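Local coordinates for ABC transporter, solute-binding protein (Staphylococcus aureus, PDB 6LKK) that binds glucose 6-phosphate in a buried pocket as a solute-binding-type sensor protein that takes part in two-component signal transduction, at residues A[7-12]-A[96-101]; A[168-173]-A[189-194]. All blocks are in the same frame, centred on the assembly; numbering follows the deposited sequence.

Contact 1: residues A[7-12]-A[96-101]; sequences SPYQSN and LLMPTV. With G6P (6-O-phosphono-alpha-D-glucopyranose), chain B.
Y9 meets L96 and M98 at the sugar end of the glucose 6-phosphate pocket. The apolar pair is Y9 CE1 and M98 CE, 4.1 Å apart, the methyl at the ring edge near its plane. L96 passes obliquely, its methyl CD1 set beside the phenol oxygen, 4.1 Å from Y9 OH. With chi1 at -169° the M98 chain leaves away from its backbone nitrogen, and two further bends return the methyl to the tyrosine.

Polar bonds lie around the pair rather than across it. In an ST turn, S7 OG accepts from Y9 N (3.1 Å, 151° at the hydrogen), holding the turn ahead of helix 11-25, while Y9 OH is hydrogen-bonded to D216, which also bonds the ligand through OD2.

The backbones stay 11.2 Å apart at the CA atoms of Y9 and M98, bridged by the two side chains, with the ligand against both. Y9 CD1 is 3.2 Å from G6P O4, which sits oblique to the ring; P8 CB packs 3.3 Å from G6P O6, and M98 CG 3.4 Å from G6P O2. These side chains thus bound the sugar by van der Waals contact, leaving hydrogen bonding to residues such as D216.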
ATOM      1  N   SER A   7       6.343  -3.563  -9.030  1.00 18.66           N
ATOM      2  CA  SER A   7       5.205  -3.402  -8.130  1.00 18.99           C
ATOM      3  C   SER A   7       5.420  -4.059  -6.773  1.00 18.67           C
ATOM      4  O   SER A   7       5.827  -5.226  -6.705  1.00 18.38           O
ATOM      5  CB  SER A   7       3.939  -3.977  -8.761  1.00 18.81           C
ATOM      6  OG  SER A   7       2.837  -3.798  -7.890  1.00 18.20           O
ATOM      7  N   PRO A   8       5.144  -3.353  -5.671  1.00 17.45           N
ATOM      8  CA  PRO A   8       5.115  -4.016  -4.358  1.00 17.84           C
ATOM      9  C   PRO A   8       3.842  -4.800  -4.092  1.00 17.66           C
ATOM     10  O   PRO A   8       3.761  -5.472  -3.053  1.00 17.83           O
ATOM     11  CB  PRO A   8       5.246  -2.842  -3.379  1.00 16.69           C
ATOM     12  CG  PRO A   8       4.607  -1.709  -4.098  1.00 16.49           C
ATOM     13  CD  PRO A   8       4.971  -1.895  -5.545  1.00 18.09           C
ATOM     14  N   TYR A   9       2.845  -4.729  -4.973  1.00 18.90           N
ATOM     15  CA  TYR A   9       1.630  -5.506  -4.781  1.00 16.34           C
ATOM     16  C   TYR A   9       1.943  -6.995  -4.798  1.00 18.88           C
ATOM     17  O   TYR A   9       2.909  -7.444  -5.420  1.00 19.69           O
ATOM     18  CB  TYR A   9       0.601  -5.214  -5.874  1.00 16.86           C
ATOM     19  CG  TYR A   9      -0.066  -3.861  -5.797  1.00 16.54           C
ATOM     20  CD1 TYR A   9      -0.792  -3.486  -4.677  1.00 17.70           C
ATOM     21  CD2 TYR A   9      -0.006  -2.978  -6.864  1.00 18.26           C
ATOM     22  CE1 TYR A   9      -1.413  -2.252  -4.610  1.00 15.91           C
ATOM     23  CE2 TYR A   9      -0.624  -1.747  -6.808  1.00 18.28           C
ATOM     24  CZ  TYR A   9      -1.326  -1.388  -5.683  1.00 16.96           C
ATOM     25  OH  TYR A   9      -1.943  -0.162  -5.625  1.00 18.87           O
ATOM     26  N   GLN A  10       1.098  -7.764  -4.124  1.00 17.38           N
ATOM     27  CA  GLN A  10       1.155  -9.212  -4.231  1.00 20.67           C
ATOM     28  C   GLN A  10       0.579  -9.657  -5.569  1.00 21.56           C
ATOM     29  O   GLN A  10      -0.293  -9.005  -6.146  1.00 18.93           O
ATOM     30  CB  GLN A  10       0.392  -9.866  -3.079  1.00 18.94           C
ATOM     31  CG  GLN A  10       1.032  -9.628  -1.723  1.00 23.19           C
ATOM     32  CD  GLN A  10       2.420 -10.231  -1.619  1.00 30.66           C
ATOM     33  OE1 GLN A  10       2.579 -11.450  -1.583  1.00 40.26           O
ATOM     34  NE2 GLN A  10       3.435  -9.376  -1.579  1.00 36.76           N
ATOM     35  N   SER A  11       1.085 -10.788  -6.062  1.00 20.54           N
ATOM     36  CA  SER A  11       0.700 -11.258  -7.389  1.00 23.72           C
ATOM     37  C   SER A  11      -0.811 -11.438  -7.511  1.00 21.50           C
ATOM     38  O   SER A  11      -1.394 -11.140  -8.561  1.00 24.54           O
ATOM     39  CB  SER A  11       1.417 -12.571  -7.698  1.00 25.04           C
ATOM     40  OG  SER A  11       1.185 -12.972  -9.037  1.00 31.61           O
ATOM     41  N   ASN A  12      -1.466 -11.925  -6.454  1.00 22.47           N
ATOM     42  CA  ASN A  12      -2.885 -12.253  -6.561  1.00 25.52           C
ATOM     43  C   ASN A  12      -3.741 -11.039  -6.892  1.00 24.09           C
ATOM     44  O   ASN A  12      -4.839 -11.202  -7.436  1.00 25.17           O
ATOM     45  CB  ASN A  12      -3.386 -12.895  -5.266  1.00 28.36           C
ATOM     46  CG  ASN A  12      -3.516 -11.900  -4.130  1.00 26.60           C
ATOM     47  OD1 ASN A  12      -2.548 -11.241  -3.753  1.00 31.48           O
ATOM     48  ND2 ASN A  12      -4.723 -11.780  -3.585  1.00 31.47           N
ATOM     49  N   LEU A  96      -5.265   3.535  -6.616  1.00 15.94           N
ATOM     50  CA  LEU A  96      -6.162   2.878  -5.675  1.00 16.75           C
ATOM     51  C   LEU A  96      -6.022   3.535  -4.311  1.00 17.03           C
ATOM     52  O   LEU A  96      -5.008   4.164  -4.003  1.00 17.65           O
ATOM     53  CB  LEU A  96      -5.869   1.378  -5.541  1.00 17.45           C
ATOM     54  CG  LEU A  96      -6.276   0.414  -6.656  1.00 17.34           C
ATOM     55  CD1 LEU A  96      -5.867  -0.996  -6.255  1.00 22.10           C
ATOM     56  CD2 LEU A  96      -7.771   0.471  -6.954  1.00 17.55           C
ATOM     57  N   LEU A  97      -7.058   3.371  -3.493  1.00 17.24           N
ATOM     58  CA  LEU A  97      -7.030   3.772  -2.093  1.00 16.80           C
ATOM     59  C   LEU A  97      -6.849   2.523  -1.243  1.00 16.46           C
ATOM     60  O   LEU A  97      -7.617   1.565  -1.374  1.00 18.37           O
ATOM     61  CB  LEU A  97      -8.319   4.495  -1.701  1.00 18.10           C
ATOM     62  CG  LEU A  97      -8.704   5.682  -2.588  1.00 18.82           C
ATOM     63  CD1 LEU A  97     -10.037   6.255  -2.153  1.00 20.39           C
ATOM     64  CD2 LEU A  97      -7.626   6.749  -2.555  1.00 19.98           C
ATOM     65  N   MET A  98      -5.833   2.528  -0.384  1.00 16.76           N
ATOM     66  CA  MET A  98      -5.485   1.351   0.411  1.00 16.17           C
ATOM     67  C   MET A  98      -5.396   1.733   1.880  1.00 17.07           C
ATOM     68  O   MET A  98      -4.381   2.305   2.316  1.00 18.25           O
ATOM     69  CB  MET A  98      -4.173   0.738  -0.056  1.00 15.89           C
ATOM     70  CG  MET A  98      -3.891  -0.628   0.549  1.00 14.36           C
ATOM     71  SD  MET A  98      -5.006  -1.897  -0.064  1.00 18.01           S
ATOM     72  CE  MET A  98      -4.372  -2.076  -1.726  1.00 19.37           C
ATOM     73  N   PRO A  99      -6.421   1.442   2.675  1.00 15.60           N
ATOM     74  CA  PRO A  99      -6.291   1.631   4.122  1.00 15.55           C
ATOM     75  C   PRO A  99      -5.212   0.725   4.691  1.00 15.42           C
ATOM     76  O   PRO A  99      -5.100  -0.447   4.323  1.00 16.82           O
ATOM     77  CB  PRO A  99      -7.678   1.257   4.659  1.00 15.58           C
ATOM     78  CG  PRO A  99      -8.592   1.379   3.495  1.00 14.80           C
ATOM     79  CD  PRO A  99      -7.778   1.012   2.298  1.00 15.16           C
ATOM     80  N   THR A 100      -4.402   1.283   5.583  1.00 17.79           N
ATOM     81  CA  THR A 100      -3.577   0.458   6.444  1.00 17.79           C
ATOM     82  C   THR A 100      -4.429  -0.034   7.607  1.00 18.22           C
ATOM     83  O   THR A 100      -5.400   0.614   8.006  1.00 21.79           O
ATOM     84  CB  THR A 100      -2.362   1.238   6.949  1.00 19.55           C
ATOM     85  OG1 THR A 100      -2.793   2.381   7.696  1.00 19.23           O
ATOM     86  CG2 THR A 100      -1.503   1.695   5.780  1.00 19.96           C
ATOM     87  N   VAL A 101      -4.090  -1.215   8.125  1.00 16.51           N
ATOM     88  CA  VAL A 101      -4.917  -1.870   9.128  1.00 15.68           C
ATOM     89  C   VAL A 101      -4.041  -2.585  10.143  1.00 16.33           C
ATOM     90  O   VAL A 101      -2.865  -2.866   9.903  1.00 14.32           O
ATOM     91  CB  VAL A 101      -5.906  -2.885   8.506  1.00 14.95           C
ATOM     92  CG1 VAL A 101      -6.813  -2.207   7.487  1.00 18.85           C
ATOM     93  CG2 VAL A 101      -5.161  -4.049   7.868  1.00 16.02           C
TER
HETATM   94  C1  G6P B 401       1.310  -0.490   0.924  1.00 34.23           C
HETATM   95  C2  G6P B 401       0.591   0.016  -0.350  1.00 19.60           C
HETATM   96  C3  G6P B 401       0.481  -0.985  -1.439  1.00 16.31           C
HETATM   97  C4  G6P B 401       1.674  -1.831  -1.504  1.00 21.05           C
HETATM   98  C5  G6P B 401       1.741  -2.695  -0.250  1.00 17.44           C
HETATM   99  C6  G6P B 401       3.022  -3.464  -0.210  1.00 18.51           C
HETATM  100  O1  G6P B 401       0.526  -0.231   2.050  1.00 20.78           O
HETATM  101  O2  G6P B 401      -0.731   0.475  -0.019  1.00 20.56           O
HETATM  102  O3  G6P B 401       0.330  -0.261  -2.737  1.00 18.79           O
HETATM  103  O4  G6P B 401       1.610  -2.704  -2.658  1.00 19.42           O
HETATM  104  O5  G6P B 401       1.665  -1.909   0.997  1.00 20.33           O
HETATM  105  O6  G6P B 401       4.098  -2.553  -0.249  1.00 16.32           O
HETATM  106  P   G6P B 401       5.340  -2.677   0.892  1.00 16.74           P
HETATM  107  O1P G6P B 401       6.406  -1.659   0.528  1.00 19.19           O
HETATM  108  O2P G6P B 401       5.939  -4.097   0.864  1.00 17.54           O
HETATM  109  O3P G6P B 401       4.801  -2.379   2.243  1.00 16.90           O

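Contact 2: residues A[168-173]-A[189-194]; sequences SKTSKV and EQDART. With G6P (6-O-phosphono-alpha-D-glucopyranose), chain B.
The start of helix 170-178 borders the phosphate end of the ligand pocket, and here S171 meets D191 of helix 189-197. S171 OG lies 3.0 Å from D191 OD2, within hydrogen-bonding distance; the hydroxyl, anti to the carbonyl carbon (chi1 -77°), faces the carboxylate. A water bridges the same two helices, donating both to T170 O at 2.7 Å and to D191 OD2 at 2.8 Å, so one carboxylate oxygen collects the direct and the bridged contact.

In this periplasmic-binding-protein-type fold, strand 184-188 precedes helix 189-197 directly, and strand 165-167 lies just ahead of helix 170-178; the polar link therefore ties together the beginnings of two helices that follow strands of the same sheet. T170, next to S171, turns its hydroxyl to the ligand: T170 OG1 donates to G6P O3P at 2.6 Å and is also hydrogen-bonded to S132. Farther along helix 189-197, T194 OG1 bonds back to Q190 O at 3.0 Å, approaching from the face of that carbonyl opposite to T194 N and tilted 30° from its plane.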
ATOM      1  N   SER A 168      11.292  -7.904   7.894  1.00 20.68           N
ATOM      2  CA  SER A 168      11.794  -7.286   6.672  1.00 21.50           C
ATOM      3  C   SER A 168      10.668  -6.992   5.686  1.00 20.49           C
ATOM      4  O   SER A 168      10.671  -5.943   5.031  1.00 24.40           O
ATOM      5  CB  SER A 168      12.844  -8.189   6.024  1.00 28.59           C
ATOM      6  OG  SER A 168      13.296  -7.641   4.800  1.00 40.07           O
ATOM      7  N   LYS A 169       9.696  -7.895   5.573  1.00 19.61           N
ATOM      8  CA  LYS A 169       8.720  -7.873   4.490  1.00 19.43           C
ATOM      9  C   LYS A 169       7.317  -7.665   5.039  1.00 17.84           C
ATOM     10  O   LYS A 169       6.907  -8.337   5.992  1.00 20.52           O
ATOM     11  CB  LYS A 169       8.775  -9.173   3.684  1.00 19.23           C
ATOM     12  CG  LYS A 169      10.129  -9.451   3.039  1.00 26.71           C
ATOM     13  CD  LYS A 169      10.480  -8.438   1.956  1.00 31.52           C
ATOM     14  CE  LYS A 169       9.479  -8.470   0.815  1.00 39.41           C
ATOM     15  NZ  LYS A 169      10.129  -8.298  -0.512  1.00 45.12           N
ATOM     16  N   THR A 170       6.579  -6.746   4.413  1.00 19.57           N
ATOM     17  CA  THR A 170       5.203  -6.479   4.813  1.00 16.88           C
ATOM     18  C   THR A 170       4.354  -7.743   4.789  1.00 15.99           C
ATOM     19  O   THR A 170       3.565  -7.987   5.709  1.00 19.63           O
ATOM     20  CB  THR A 170       4.601  -5.411   3.900  1.00 18.80           C
ATOM     21  OG1 THR A 170       5.317  -4.182   4.075  1.00 17.98           O
ATOM     22  CG2 THR A 170       3.130  -5.180   4.217  1.00 17.77           C
ATOM     23  N   SER A 171       4.493  -8.561   3.745  1.00 19.25           N
ATOM     24  CA  SER A 171       3.634  -9.733   3.630  1.00 22.11           C
ATOM     25  C   SER A 171       3.992 -10.813   4.641  1.00 17.98           C
ATOM     26  O   SER A 171       3.157 -11.680   4.917  1.00 20.79           O
ATOM     27  CB  SER A 171       3.689 -10.297   2.211  1.00 23.37           C
ATOM     28  OG  SER A 171       2.908  -9.504   1.332  1.00 33.74           O
ATOM     29  N   LYS A 172       5.199 -10.780   5.210  1.00 19.42           N
ATOM     30  CA  LYS A 172       5.508 -11.704   6.295  1.00 20.28           C
ATOM     31  C   LYS A 172       4.683 -11.391   7.536  1.00 21.63           C
ATOM     32  O   LYS A 172       4.412 -12.290   8.342  1.00 18.12           O
ATOM     33  CB  LYS A 172       7.000 -11.660   6.625  1.00 22.40           C
ATOM     34  CG  LYS A 172       7.474 -12.788   7.538  1.00 25.68           C
ATOM     35  CD  LYS A 172       7.404 -14.135   6.835  1.00 28.85           C
ATOM     36  CE  LYS A 172       8.008 -15.247   7.677  1.00 34.96           C
ATOM     37  NZ  LYS A 172       7.884 -16.570   7.004  1.00 43.78           N
ATOM     38  N   VAL A 173       4.261 -10.134   7.701  1.00 18.74           N
ATOM     39  CA  VAL A 173       3.458  -9.764   8.863  1.00 16.51           C
ATOM     40  C   VAL A 173       2.129 -10.509   8.848  1.00 17.78           C
ATOM     41  O   VAL A 173       1.770 -11.189   9.816  1.00 18.33           O
ATOM     42  CB  VAL A 173       3.247  -8.239   8.912  1.00 16.66           C
ATOM     43  CG1 VAL A 173       2.340  -7.864  10.076  1.00 21.24           C
ATOM     44  CG2 VAL A 173       4.586  -7.515   9.031  1.00 18.70           C
ATOM     45  N   GLU A 189      -5.055  -3.350   3.909  1.00 14.36           N
ATOM     46  CA  GLU A 189      -6.380  -3.947   3.773  1.00 16.05           C
ATOM     47  C   GLU A 189      -6.377  -5.155   2.839  1.00 14.48           C
ATOM     48  O   GLU A 189      -6.948  -6.202   3.165  1.00 16.16           O
ATOM     49  CB  GLU A 189      -7.359  -2.886   3.279  1.00 17.05           C
ATOM     50  CG  GLU A 189      -8.809  -3.303   3.342  1.00 18.02           C
ATOM     51  CD  GLU A 189      -9.738  -2.151   3.050  1.00 17.65           C
ATOM     52  OE1 GLU A 189      -9.757  -1.684   1.890  1.00 18.99           O
ATOM     53  OE2 GLU A 189     -10.435  -1.696   3.981  1.00 18.45           O
ATOM     54  N   GLN A 190      -5.770  -5.024   1.656  1.00 15.12           N
ATOM     55  CA  GLN A 190      -5.854  -6.106   0.673  1.00 15.47           C
ATOM     56  C   GLN A 190      -5.098  -7.347   1.135  1.00 16.99           C
ATOM     57  O   GLN A 190      -5.543  -8.475   0.894  1.00 18.83           O
ATOM     58  CB  GLN A 190      -5.323  -5.635  -0.685  1.00 16.68           C
ATOM     59  CG  GLN A 190      -6.363  -4.962  -1.551  1.00 22.50           C
ATOM     60  CD  GLN A 190      -7.568  -5.845  -1.790  1.00 21.70           C
ATOM     61  OE1 GLN A 190      -7.432  -7.001  -2.197  1.00 21.54           O
ATOM     62  NE2 GLN A 190      -8.754  -5.320  -1.507  1.00 19.67           N
ATOM     63  N   ASP A 191      -3.952  -7.164   1.789  1.00 15.02           N
ATOM     64  CA  ASP A 191      -3.192  -8.308   2.282  1.00 16.16           C
ATOM     65  C   ASP A 191      -3.946  -9.024   3.394  1.00 17.08           C
ATOM     66  O   ASP A 191      -3.988 -10.261   3.433  1.00 16.89           O
ATOM     67  CB  ASP A 191      -1.823  -7.830   2.761  1.00 20.32           C
ATOM     68  CG  ASP A 191      -0.699  -8.793   2.414  1.00 22.73           C
ATOM     69  OD1 ASP A 191      -0.963  -9.862   1.819  1.00 33.95           O
ATOM     70  OD2 ASP A 191       0.462  -8.467   2.738  1.00 18.95           O
ATOM     71  N   ALA A 192      -4.561  -8.263   4.299  1.00 16.08           N
ATOM     72  CA  ALA A 192      -5.387  -8.866   5.333  1.00 16.28           C
ATOM     73  C   ALA A 192      -6.564  -9.618   4.725  1.00 19.54           C
ATOM     74  O   ALA A 192      -6.883 -10.737   5.143  1.00 19.38           O
ATOM     75  CB  ALA A 192      -5.880  -7.785   6.291  1.00 16.64           C
ATOM     76  N   ARG A 193      -7.216  -9.021   3.726  1.00 17.60           N
ATOM     77  CA  ARG A 193      -8.367  -9.666   3.104  1.00 16.65           C
ATOM     78  C   ARG A 193      -7.981 -10.993   2.469  1.00 16.48           C
ATOM     79  O   ARG A 193      -8.725 -11.975   2.570  1.00 17.68           O
ATOM     80  CB  ARG A 193      -8.981  -8.738   2.057  1.00 16.89           C
ATOM     81  CG  ARG A 193     -10.176  -9.334   1.324  1.00 21.74           C
ATOM     82  CD  ARG A 193     -10.713  -8.374   0.278  1.00 21.44           C
ATOM     83  NE  ARG A 193     -11.836  -8.942  -0.461  1.00 20.28           N
ATOM     84  CZ  ARG A 193     -11.720  -9.820  -1.452  1.00 21.51           C
ATOM     85  NH1 ARG A 193     -10.526 -10.255  -1.831  1.00 23.20           N
ATOM     86  NH2 ARG A 193     -12.806 -10.271  -2.065  1.00 22.80           N
ATOM     87  N   THR A 194      -6.829 -11.039   1.796  1.00 16.62           N
ATOM     88  CA  THR A 194      -6.396 -12.262   1.127  1.00 19.88           C
ATOM     89  C   THR A 194      -6.355 -13.435   2.095  1.00 18.06           C
ATOM     90  O   THR A 194      -6.846 -14.528   1.792  1.00 18.48           O
ATOM     91  CB  THR A 194      -5.019 -12.048   0.495  1.00 20.26           C
ATOM     92  OG1 THR A 194      -5.117 -11.061  -0.539  1.00 21.27           O
ATOM     93  CG2 THR A 194      -4.476 -13.345  -0.097  1.00 22.23           C
TER
HETATM   94  C1  G6P B 401       1.310  -0.490   0.924  1.00 34.23           C
HETATM   95  C2  G6P B 401       0.591   0.016  -0.350  1.00 19.60           C
HETATM   96  C3  G6P B 401       0.481  -0.985  -1.439  1.00 16.31           C
HETATM   97  C4  G6P B 401       1.674  -1.831  -1.504  1.00 21.05           C
HETATM   98  C5  G6P B 401       1.741  -2.695  -0.250  1.00 17.44           C
HETATM   99  C6  G6P B 401       3.022  -3.464  -0.210  1.00 18.51           C
HETATM  100  O1  G6P B 401       0.526  -0.231   2.050  1.00 20.78           O
HETATM  101  O2  G6P B 401      -0.731   0.475  -0.019  1.00 20.56           O
HETATM  102  O3  G6P B 401       0.330  -0.261  -2.737  1.00 18.79           O
HETATM  103  O4  G6P B 401       1.610  -2.704  -2.658  1.00 19.42           O
HETATM  104  O5  G6P B 401       1.665  -1.909   0.997  1.00 20.33           O
HETATM  105  O6  G6P B 401       4.098  -2.553  -0.249  1.00 16.32           O
HETATM  106  P   G6P B 401       5.340  -2.677   0.892  1.00 16.74           P
HETATM  107  O1P G6P B 401       6.406  -1.659   0.528  1.00 19.19           O
HETATM  108  O2P G6P B 401       5.939  -4.097   0.864  1.00 17.54           O
HETATM  109  O3P G6P B 401       4.801  -2.379   2.243  1.00 16.90           O
HETATM  110  O   HOH W   1       0.893  -7.681   5.419  1.00 21.11           O

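How the contacts relate
Both contacts are buried and both border the same glucose 6-phosphate, but contact 1 lies near the centre of the chain, whereas contact 2 is farther out and includes the partly exposed S171. Contact 1 sets a turn against a strand and is mainly apolar, beside the sugar; contact 2 sets two helix starts together through hydroxyl, carboxylate and water, with T170 alone of its touching residues reaching the phosphate. Their centres are 8 Å apart, and elements of one touch those of the other: strand 92-105 and helix 189-197 are joined by a probable backbone bond from E189 N to P99 O and by packing of M98 on Q190, while N12 of helix 11-25 probably bonds to T194.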